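Local coordinates for microcin B17-processing protein McbC (Escherichia coli str. K-12 substr. MG1655, PDB 6GRH), which is an FMN-containing oxidoreductase needed to process the inactive microcin B17 precursor into the active antibiotic peptide, at residues L104-R118 with Y150-V162. Residues are numbered along the deposited sequence; the frame is centred on the assembly and turned at random. Where two conformers were deposited one is given.
Sequences LVNAFSSPDPGSVRR and YHYLPLSQALEPV. With FMN (flavin mononucleotide), chain O.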
ATOM      1  N   LEU D 104     -35.489   4.279 -14.636  1.00 36.33           N
ATOM      2  CA  LEU D 104     -35.072   3.453 -13.518  1.00 35.56           C
ATOM      3  C   LEU D 104     -35.482   1.989 -13.698  1.00 35.14           C
ATOM      4  O   LEU D 104     -34.635   1.098 -13.601  1.00 34.17           O
ATOM      5  CB  LEU D 104     -35.615   4.012 -12.192  1.00 36.11           C
ATOM      6  CG  LEU D 104     -35.039   5.370 -11.744  1.00 36.00           C
ATOM      7  CD1 LEU D 104     -35.862   5.932 -10.601  1.00 36.55           C
ATOM      8  CD2 LEU D 104     -33.578   5.280 -11.345  1.00 35.46           C
ATOM      9  N   VAL D 105     -36.765   1.754 -13.982  1.00 36.15           N
ATOM     10  CA  VAL D 105     -37.276   0.365 -14.103  1.00 36.84           C
ATOM     11  C   VAL D 105     -36.672  -0.366 -15.313  1.00 36.69           C
ATOM     12  O   VAL D 105     -36.264  -1.503 -15.192  1.00 37.15           O
ATOM     13  CB  VAL D 105     -38.817   0.257 -14.089  1.00 37.93           C
ATOM     14  CG1 VAL D 105     -39.374   0.858 -12.805  1.00 38.08           C
ATOM     15  CG2 VAL D 105     -39.457   0.862 -15.334  1.00 38.56           C
ATOM     16  N   ASN D 106     -36.518   0.326 -16.441  1.00 36.86           N
ATOM     17  CA  ASN D 106     -35.895  -0.299 -17.616  1.00 36.53           C
ATOM     18  C   ASN D 106     -34.395  -0.562 -17.477  1.00 35.43           C
ATOM     19  O   ASN D 106     -33.929  -1.627 -17.870  1.00 35.36           O
ATOM     20  CB  ASN D 106     -36.189   0.521 -18.867  1.00 36.89           C
ATOM     21  CG  ASN D 106     -37.627   0.383 -19.306  1.00 38.19           C
ATOM     22  OD1 ASN D 106     -38.009  -0.640 -19.904  1.00 38.47           O
ATOM     23  ND2 ASN D 106     -38.451   1.383 -18.972  1.00 37.94           N
ATOM     24  N   ALA D 107     -33.644   0.391 -16.906  1.00 34.65           N
ATOM     25  CA  ALA D 107     -32.205   0.220 -16.722  1.00 32.93           C
ATOM     26  C   ALA D 107     -31.822  -0.804 -15.671  1.00 32.30           C
ATOM     27  O   ALA D 107     -30.811  -1.477 -15.841  1.00 31.15           O
ATOM     28  CB  ALA D 107     -31.521   1.552 -16.397  1.00 32.40           C
ATOM     29  N   PHE D 108     -32.593  -0.897 -14.584  1.00 32.73           N
ATOM     30  CA  PHE D 108     -32.135  -1.600 -13.364  1.00 32.48           C
ATOM     31  C   PHE D 108     -33.040  -2.728 -12.844  1.00 33.68           C
ATOM     32  O   PHE D 108     -32.636  -3.468 -11.926  1.00 33.14           O
ATOM     33  CB  PHE D 108     -31.906  -0.585 -12.225  1.00 31.72           C
ATOM     34  CG  PHE D 108     -31.086   0.601 -12.622  1.00 31.00           C
ATOM     35  CD1 PHE D 108     -29.836   0.437 -13.224  1.00 30.49           C
ATOM     36  CD2 PHE D 108     -31.540   1.891 -12.391  1.00 31.58           C
ATOM     37  CE1 PHE D 108     -29.082   1.530 -13.614  1.00 30.35           C
ATOM     38  CE2 PHE D 108     -30.777   2.986 -12.765  1.00 30.68           C
ATOM     39  CZ  PHE D 108     -29.552   2.815 -13.372  1.00 29.82           C
ATOM     40  N   SER D 109     -34.239  -2.865 -13.409  1.00 35.09           N
ATOM     41  CA  SER D 109     -35.238  -3.794 -12.878  1.00 36.11           C
ATOM     42  C   SER D 109     -35.783  -4.716 -13.955  1.00 37.54           C
ATOM     43  O   SER D 109     -35.760  -4.408 -15.161  1.00 37.63           O
ATOM     44  CB  SER D 109     -36.390  -3.025 -12.221  1.00 36.28           C
ATOM     45  OG  SER D 109     -35.928  -2.242 -11.130  1.00 35.47           O
ATOM     46  N   SER D 110     -36.297  -5.849 -13.491  1.00 38.71           N
ATOM     47  CA  SER D 110     -36.979  -6.799 -14.352  1.00 40.21           C
ATOM     48  C   SER D 110     -38.341  -6.236 -14.755  1.00 41.62           C
ATOM     49  O   SER D 110     -38.985  -5.525 -13.967  1.00 41.74           O
ATOM     50  CB  SER D 110     -37.164  -8.141 -13.625  1.00 40.71           C
ATOM     51  OG  SER D 110     -38.087  -8.971 -14.288  1.00 42.48           O
ATOM     52  N   PRO D 111     -38.800  -6.559 -15.973  1.00 43.33           N
ATOM     53  CA  PRO D 111     -40.181  -6.205 -16.325  1.00 45.36           C
ATOM     54  C   PRO D 111     -41.231  -6.891 -15.446  1.00 46.94           C
ATOM     55  O   PRO D 111     -42.336  -6.374 -15.306  1.00 48.47           O
ATOM     56  CB  PRO D 111     -40.323  -6.651 -17.787  1.00 46.20           C
ATOM     57  CG  PRO D 111     -39.171  -7.531 -18.066  1.00 45.40           C
ATOM     58  CD  PRO D 111     -38.088  -7.220 -17.079  1.00 43.34           C
ATOM     59  N   ASP D 112     -40.876  -8.041 -14.873  1.00 47.57           N
ATOM     60  CA  ASP D 112     -41.727  -8.783 -13.947  1.00 48.65           C
ATOM     61  C   ASP D 112     -41.448  -8.341 -12.487  1.00 48.22           C
ATOM     62  O   ASP D 112     -40.362  -8.620 -11.942  1.00 47.07           O
ATOM     63  CB  ASP D 112     -41.426 -10.282 -14.123  1.00 49.38           C
ATOM     64  CG  ASP D 112     -42.253 -11.178 -13.211  1.00 51.19           C
ATOM     65  OD1 ASP D 112     -43.156 -10.674 -12.509  1.00 51.15           O
ATOM     66  OD2 ASP D 112     -41.975 -12.410 -13.204  1.00 53.05           O
ATOM     67  N   PRO D 113     -42.429  -7.696 -11.826  1.00 48.95           N
ATOM     68  CA  PRO D 113     -42.170  -7.219 -10.459  1.00 48.30           C
ATOM     69  C   PRO D 113     -42.025  -8.329  -9.385  1.00 48.34           C
ATOM     70  O   PRO D 113     -41.497  -8.061  -8.313  1.00 47.45           O
ATOM     71  CB  PRO D 113     -43.376  -6.315 -10.177  1.00 49.72           C
ATOM     72  CG  PRO D 113     -44.478  -6.872 -11.022  1.00 51.08           C
ATOM     73  CD  PRO D 113     -43.813  -7.410 -12.260  1.00 50.87           C
ATOM     74  N   GLY D 114     -42.482  -9.549  -9.677  1.00 49.24           N
ATOM     75  CA  GLY D 114     -42.273 -10.705  -8.798  1.00 49.38           C
ATOM     76  C   GLY D 114     -40.924 -11.403  -8.967  1.00 48.49           C
ATOM     77  O   GLY D 114     -40.592 -12.300  -8.193  1.00 48.41           O
ATOM     78  N   SER D 115     -40.152 -10.999  -9.975  1.00 47.58           N
ATOM     79  CA  SER D 115     -38.807 -11.545 -10.206  1.00 46.70           C
ATOM     80  C   SER D 115     -37.732 -10.756  -9.484  1.00 44.62           C
ATOM     81  O   SER D 115     -37.808  -9.523  -9.378  1.00 44.27           O
ATOM     82  CB  SER D 115     -38.475 -11.556 -11.696  1.00 46.83           C
ATOM     83  OG  SER D 115     -37.128 -11.925 -11.897  1.00 45.65           O
ATOM     84  N   VAL D 116     -36.711 -11.481  -9.045  1.00 43.86           N
ATOM     85  CA  VAL D 116     -35.501 -10.878  -8.476  1.00 42.32           C
ATOM     86  C   VAL D 116     -34.287 -10.808  -9.422  1.00 41.32           C
ATOM     87  O   VAL D 116     -33.186 -10.416  -8.979  1.00 40.22           O
ATOM     88  CB  VAL D 116     -35.090 -11.575  -7.161  1.00 42.58           C
ATOM     89  CG1 VAL D 116     -36.276 -11.598  -6.198  1.00 44.20           C
ATOM     90  CG2 VAL D 116     -34.522 -12.981  -7.421  1.00 42.55           C
ATOM     91  N   ARG D 117     -34.454 -11.201 -10.682  0.50 41.18           N
ATOM     92  CA  ARG D 117     -33.374 -11.048 -11.641  0.50 39.74           C
ATOM     93  C   ARG D 117     -33.342  -9.585 -12.099  0.50 38.83           C
ATOM     94  O   ARG D 117     -34.347  -8.880 -12.005  0.50 39.59           O
ATOM     95  CB  ARG D 117     -33.535 -12.050 -12.775  0.50 40.53           C
ATOM     96  CG  ARG D 117     -33.493 -13.495 -12.252  0.50 40.92           C
ATOM     97  CD  ARG D 117     -33.254 -14.532 -13.340  0.50 41.05           C
ATOM     98  NE  ARG D 117     -32.096 -14.204 -14.165  0.50 40.11           N
ATOM     99  CZ  ARG D 117     -32.191 -13.706 -15.389  0.50 40.17           C
ATOM    100  NH1 ARG D 117     -33.385 -13.484 -15.916  0.50 41.21           N
ATOM    101  NH2 ARG D 117     -31.108 -13.424 -16.083  0.50 39.31           N
ATOM    102  N   ARG D 118     -32.162  -9.106 -12.469  1.00 37.20           N
ATOM    103  CA  ARG D 118     -31.980  -7.751 -12.999  1.00 36.02           C
ATOM    104  C   ARG D 118     -31.428  -7.798 -14.415  1.00 34.93           C
ATOM    105  O   ARG D 118     -30.861  -8.809 -14.826  1.00 33.79           O
ATOM    106  CB  ARG D 118     -31.011  -6.996 -12.107  1.00 35.65           C
ATOM    107  CG  ARG D 118     -31.420  -6.990 -10.653  1.00 35.52           C
ATOM    108  CD  ARG D 118     -30.509  -6.076  -9.847  1.00 33.90           C
ATOM    109  NE  ARG D 118     -30.538  -6.458  -8.450  1.00 34.22           N
ATOM    110  CZ  ARG D 118     -30.096  -5.728  -7.437  1.00 33.74           C
ATOM    111  NH1 ARG D 118     -29.537  -4.532  -7.629  1.00 33.38           N
ATOM    112  NH2 ARG D 118     -30.210  -6.226  -6.211  1.00 34.95           N
ATOM    113  N   TYR D 150     -32.936  10.362  -3.435  1.00 30.39           N
ATOM    114  CA  TYR D 150     -33.675   9.133  -3.209  1.00 30.71           C
ATOM    115  C   TYR D 150     -32.727   7.985  -3.466  1.00 30.40           C
ATOM    116  O   TYR D 150     -31.715   8.161  -4.141  1.00 29.63           O
ATOM    117  CB  TYR D 150     -34.865   9.012  -4.178  1.00 31.56           C
ATOM    118  CG  TYR D 150     -35.937  10.057  -4.027  1.00 32.75           C
ATOM    119  CD1 TYR D 150     -35.873  11.273  -4.725  1.00 33.00           C
ATOM    120  CD2 TYR D 150     -37.034   9.831  -3.214  1.00 33.40           C
ATOM    121  CE1 TYR D 150     -36.862  12.226  -4.599  1.00 34.11           C
ATOM    122  CE2 TYR D 150     -38.030  10.793  -3.075  1.00 34.48           C
ATOM    123  CZ  TYR D 150     -37.941  11.980  -3.768  1.00 34.82           C
ATOM    124  OH  TYR D 150     -38.923  12.921  -3.607  1.00 35.74           O
ATOM    125  N   HIS D 151     -33.056   6.811  -2.929  1.00 30.75           N
ATOM    126  CA  HIS D 151     -32.324   5.599  -3.203  1.00 30.65           C
ATOM    127  C   HIS D 151     -33.269   4.669  -3.968  1.00 32.05           C
ATOM    128  O   HIS D 151     -34.366   4.410  -3.499  1.00 32.48           O
ATOM    129  CB  HIS D 151     -31.869   5.034  -1.869  1.00 31.17           C
ATOM    130  CG  HIS D 151     -31.290   3.660  -1.931  1.00 31.42           C
ATOM    131  ND1 HIS D 151     -31.614   2.690  -1.014  1.00 32.23           N
ATOM    132  CD2 HIS D 151     -30.403   3.100  -2.780  1.00 31.99           C
ATOM    133  CE1 HIS D 151     -30.946   1.581  -1.291  1.00 32.89           C
ATOM    134  NE2 HIS D 151     -30.191   1.808  -2.352  1.00 32.72           N
ATOM    135  N   TYR D 152     -32.868   4.207  -5.161  1.00 32.02           N
ATOM    136  CA  TYR D 152     -33.691   3.288  -5.934  1.00 32.95           C
ATOM    137  C   TYR D 152     -33.499   1.853  -5.453  1.00 32.90           C
ATOM    138  O   TYR D 152     -32.368   1.387  -5.376  1.00 32.23           O
ATOM    139  CB  TYR D 152     -33.395   3.371  -7.444  1.00 32.92           C
ATOM    140  CG  TYR D 152     -34.324   2.481  -8.256  1.00 33.87           C
ATOM    141  CD1 TYR D 152     -35.696   2.633  -8.175  1.00 35.41           C
ATOM    142  CD2 TYR D 152     -33.831   1.470  -9.075  1.00 33.82           C
ATOM    143  CE1 TYR D 152     -36.563   1.837  -8.896  1.00 36.57           C
ATOM    144  CE2 TYR D 152     -34.693   0.657  -9.808  1.00 34.92           C
ATOM    145  CZ  TYR D 152     -36.060   0.840  -9.721  1.00 36.18           C
ATOM    146  OH  TYR D 152     -36.946   0.045 -10.421  1.00 36.82           O
ATOM    147  N   LEU D 153     -34.614   1.177  -5.147  1.00 33.94           N
ATOM    148  CA  LEU D 153     -34.628  -0.229  -4.735  1.00 34.51           C
ATOM    149  C   LEU D 153     -35.045  -1.034  -5.958  1.00 35.44           C
ATOM    150  O   LEU D 153     -36.234  -1.070  -6.299  1.00 36.55           O
ATOM    151  CB  LEU D 153     -35.583  -0.450  -3.556  1.00 35.40           C
ATOM    152  CG  LEU D 153     -35.336   0.361  -2.282  1.00 35.88           C
ATOM    153  CD1 LEU D 153     -36.459   0.142  -1.277  1.00 37.49           C
ATOM    154  CD2 LEU D 153     -33.986   0.003  -1.656  1.00 35.58           C
ATOM    155  N   PRO D 154     -34.079  -1.683  -6.641  1.00 35.24           N
ATOM    156  CA  PRO D 154     -34.396  -2.293  -7.941  1.00 35.85           C
ATOM    157  C   PRO D 154     -35.291  -3.535  -7.934  1.00 36.28           C
ATOM    158  O   PRO D 154     -35.898  -3.841  -8.964  1.00 37.08           O
ATOM    159  CB  PRO D 154     -33.024  -2.646  -8.517  1.00 35.31           C
ATOM    160  CG  PRO D 154     -32.017  -2.096  -7.556  1.00 35.10           C
ATOM    161  CD  PRO D 154     -32.699  -1.997  -6.232  1.00 34.77           C
ATOM    162  N   LEU D 155     -35.365  -4.242  -6.808  1.00 36.30           N
ATOM    163  CA  LEU D 155     -36.205  -5.427  -6.696  1.00 37.45           C
ATOM    164  C   LEU D 155     -37.600  -5.036  -6.237  1.00 37.93           C
ATOM    165  O   LEU D 155     -38.561  -5.520  -6.795  1.00 38.05           O
ATOM    166  CB  LEU D 155     -35.570  -6.461  -5.758  1.00 37.40           C
ATOM    167  CG  LEU D 155     -34.175  -6.918  -6.198  1.00 37.28           C
ATOM    168  CD1 LEU D 155     -33.651  -8.026  -5.290  1.00 37.28           C
ATOM    169  CD2 LEU D 155     -34.196  -7.374  -7.646  1.00 37.84           C
ATOM    170  N   SER D 156     -37.700  -4.132  -5.255  1.00 37.58           N
ATOM    171  CA  SER D 156     -39.002  -3.587  -4.836  1.00 39.07           C
ATOM    172  C   SER D 156     -39.612  -2.656  -5.910  1.00 39.36           C
ATOM    173  O   SER D 156     -40.830  -2.475  -5.959  1.00 40.05           O
ATOM    174  CB  SER D 156     -38.874  -2.795  -3.531  1.00 39.19           C
ATOM    175  OG  SER D 156     -38.348  -3.566  -2.477  1.00 38.89           O
ATOM    176  N   GLN D 157     -38.756  -2.075  -6.761  1.00 38.74           N
ATOM    177  CA  GLN D 157     -39.166  -1.088  -7.776  1.00 39.50           C
ATOM    178  C   GLN D 157     -39.825   0.092  -7.080  1.00 39.58           C
ATOM    179  O   GLN D 157     -41.010   0.370  -7.246  1.00 40.20           O
ATOM    180  CB  GLN D 157     -40.038  -1.726  -8.873  1.00 41.11           C
ATOM    181  CG  GLN D 157     -39.281  -2.856  -9.571  1.00 41.52           C
ATOM    182  CD  GLN D 157     -39.912  -3.359 -10.849  1.00 43.43           C
ATOM    183  OE1 GLN D 157     -40.529  -2.608 -11.592  1.00 44.88           O
ATOM    184  NE2 GLN D 157     -39.709  -4.653 -11.134  1.00 43.83           N
ATOM    185  N   ALA D 158     -39.024   0.731  -6.240  1.00 38.09           N
ATOM    186  CA  ALA D 158     -39.500   1.777  -5.353  1.00 38.62           C
ATOM    187  C   ALA D 158     -38.357   2.727  -5.024  1.00 37.63           C
ATOM    188  O   ALA D 158     -37.182   2.385  -5.192  1.00 36.76           O
ATOM    189  CB  ALA D 158     -40.077   1.158  -4.087  1.00 38.86           C
ATOM    190  N   LEU D 159     -38.710   3.926  -4.591  1.00 38.35           N
ATOM    191  CA  LEU D 159     -37.737   4.931  -4.225  1.00 38.27           C
ATOM    192  C   LEU D 159     -37.855   5.142  -2.724  1.00 38.93           C
ATOM    193  O   LEU D 159     -38.961   5.317  -2.205  1.00 39.55           O
ATOM    194  CB  LEU D 159     -38.007   6.245  -4.954  1.00 39.16           C
ATOM    195  CG  LEU D 159     -37.767   6.349  -6.454  1.00 39.10           C
ATOM    196  CD1 LEU D 159     -38.375   7.634  -6.984  1.00 40.80           C
ATOM    197  CD2 LEU D 159     -36.292   6.306  -6.762  1.00 38.55           C
ATOM    198  N   GLU D 160     -36.707   5.134  -2.046  1.00 38.04           N
ATOM    199  CA  GLU D 160     -36.602   5.417  -0.625  1.00 38.95           C
ATOM    200  C   GLU D 160     -36.092   6.869  -0.433  1.00 38.40           C
ATOM    201  O   GLU D 160     -35.100   7.240  -1.046  1.00 37.34           O
ATOM    202  CB  GLU D 160     -35.617   4.396  -0.068  1.00 39.82           C
ATOM    203  CG  GLU D 160     -35.397   4.378   1.427  1.00 41.14           C
ATOM    204  CD  GLU D 160     -34.359   3.320   1.842  1.00 40.84           C
ATOM    205  OE1 GLU D 160     -33.401   3.013   1.068  1.00 40.29           O
ATOM    206  OE2 GLU D 160     -34.490   2.805   2.969  1.00 42.48           O
ATOM    207  N   PRO D 161     -36.780   7.709   0.378  1.00 38.89           N
ATOM    208  CA  PRO D 161     -36.270   9.048   0.617  1.00 38.70           C
ATOM    209  C   PRO D 161     -34.927   9.046   1.341  1.00 37.31           C
ATOM    210  O   PRO D 161     -34.760   8.301   2.285  1.00 36.65           O
ATOM    211  CB  PRO D 161     -37.339   9.676   1.504  1.00 40.19           C
ATOM    212  CG  PRO D 161     -38.582   9.003   1.092  1.00 41.07           C
ATOM    213  CD  PRO D 161     -38.169   7.582   0.847  1.00 40.26           C
ATOM    214  N   VAL D 162     -33.988   9.868   0.883  1.00 36.16           N
ATOM    215  CA  VAL D 162     -32.654   9.933   1.468  1.00 35.53           C
ATOM    216  C   VAL D 162     -32.309  11.289   2.076  1.00 36.68           C
ATOM    217  O   VAL D 162     -31.802  11.321   3.195  1.00 38.84           O
ATOM    218  CB  VAL D 162     -31.599   9.490   0.438  1.00 34.15           C
ATOM    219  CG1 VAL D 162     -30.169   9.760   0.915  1.00 33.10           C
ATOM    220  CG2 VAL D 162     -31.784   8.007   0.123  1.00 33.84           C
TER
HETATM  221  N1  FMN O 401     -20.663 -17.039 -12.657  1.00 32.40           N
HETATM  222  C2  FMN O 401     -19.942 -18.161 -12.399  1.00 32.83           C
HETATM  223  O2  FMN O 401     -20.542 -19.250 -12.442  1.00 31.39           O
HETATM  224  N3  FMN O 401     -18.620 -18.124 -12.103  1.00 32.59           N
HETATM  225  C4  FMN O 401     -17.925 -16.963 -12.056  1.00 32.66           C
HETATM  226  O4  FMN O 401     -16.703 -16.943 -11.792  1.00 31.85           O
HETATM  227  C4A FMN O 401     -18.645 -15.690 -12.312  1.00 30.74           C
HETATM  228  N5  FMN O 401     -18.030 -14.485 -12.270  1.00 30.41           N
HETATM  229  C5A FMN O 401     -18.719 -13.341 -12.524  1.00 30.43           C
HETATM  230  C6  FMN O 401     -18.048 -12.122 -12.486  1.00 30.24           C
HETATM  231  C7  FMN O 401     -18.713 -10.926 -12.737  1.00 30.72           C
HETATM  232  C7M FMN O 401     -17.958  -9.620 -12.683  1.00 29.93           C
HETATM  233  C8  FMN O 401     -20.162 -10.945 -13.068  1.00 30.42           C
HETATM  234  C8M FMN O 401     -20.889  -9.660 -13.345  1.00 30.53           C
HETATM  235  C9  FMN O 401     -20.848 -12.159 -13.116  1.00 31.19           C
HETATM  236  C9A FMN O 401     -20.183 -13.375 -12.857  1.00 30.46           C
HETATM  237  N10 FMN O 401     -20.846 -14.636 -12.897  1.00 31.08           N
HETATM  238  C10 FMN O 401     -20.094 -15.805 -12.626  1.00 31.82           C
HETATM  239  C1' FMN O 401     -22.272 -14.765 -13.219  1.00 30.22           C
HETATM  240  C2' FMN O 401     -23.104 -14.502 -11.984  1.00 31.43           C
HETATM  241  O2' FMN O 401     -22.941 -15.596 -11.060  1.00 31.32           O
HETATM  242  C3' FMN O 401     -24.566 -14.276 -12.384  1.00 31.98           C
HETATM  243  O3' FMN O 401     -24.680 -13.061 -13.136  1.00 31.81           O
HETATM  244  C4' FMN O 401     -25.511 -14.208 -11.187  1.00 32.07           C
HETATM  245  O4' FMN O 401     -25.491 -15.460 -10.499  1.00 30.04           O
HETATM  246  C5' FMN O 401     -26.961 -13.918 -11.566  1.00 33.13           C
HETATM  247  O5' FMN O 401     -27.416 -14.918 -12.476  1.00 32.27           O
HETATM  248  P   FMN O 401     -27.965 -14.527 -13.929  1.00 34.54           P
HETATM  249  O1P FMN O 401     -26.831 -13.845 -14.656  1.00 33.53           O
HETATM  250  O2P FMN O 401     -28.312 -15.874 -14.534  1.00 34.57           O
HETATM  251  O3P FMN O 401     -29.139 -13.662 -13.593  1.00 32.35           O
HETATM  252  O   HOH W   1     -36.125  -6.267 -10.580  1.00 39.23           O
HETATM  253  O   HOH W   2     -40.015  -3.117 -14.203  1.00 40.35           O
HETATM  254  O   HOH W   3     -41.308  -5.721  -6.675  1.00 47.49           O
HETATM  255  O   HOH W   4     -38.450  -6.808  -9.374  1.00 43.80           O
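Ser109 OG, on the first residue beyond helix 97-108, is gripped from two sides: Tyr152 OH donates to it at 2.6 Å, and it donates to Pro154 O at 2.7 Å, in the carbonyl plane on a lone pair. This relay ties the helix end to the turn between strands 149-153 and 158-163. A chi1 of -176° swings the Tyr152 ring away from its own backbone N and across the last turn of the helix, with its hydroxyl ending at Ser109. Leu104 CB makes a CH-pi contact with one ring face, 4.0 Å from the centroid and 9° off the normal; Phe108 CB and Ser109 OG lie at the ring edge, near its plane. Beyond the ring, Leu104 CD1 meets Leu159 CD2. Gln157 reaches past Ser109 into the loop. Its NE2 donates a weak bond to Ser110 O (3.1 Å, 130° at the hydrogen), while one water bridges Ser110 O and Gln157 OE1, so both ends of the amide are engaged. Another water accepts from Ser110 N and lies 2.9 Å from Pro154 O. Farther along, Arg118 lays one guanidinium face over Pro154 CB, with NH1 3.5 Å from Pro154 CG; Tyr120 holds NH1, and Tyr127 adds a cation-pi contact. Leu155 CD2 comes within 3.5 Å of Val116 O. In the conformer described, Arg117 points away from the hairpin and bends, and NE and NH2 both donate to FMN O3P, which lies at the guanidinium edge. Its NH1 binds Arg82 O of the second subunit, whose arginines also hold FMN. Gln157 and Ala158 face Leu153 in a G1 beta bulge. The contact thus seats this hairpin against a helix-to-loop connection leading into the flavin phosphate site at the subunit interface, as in the FMN-dependent nitroreductase fold.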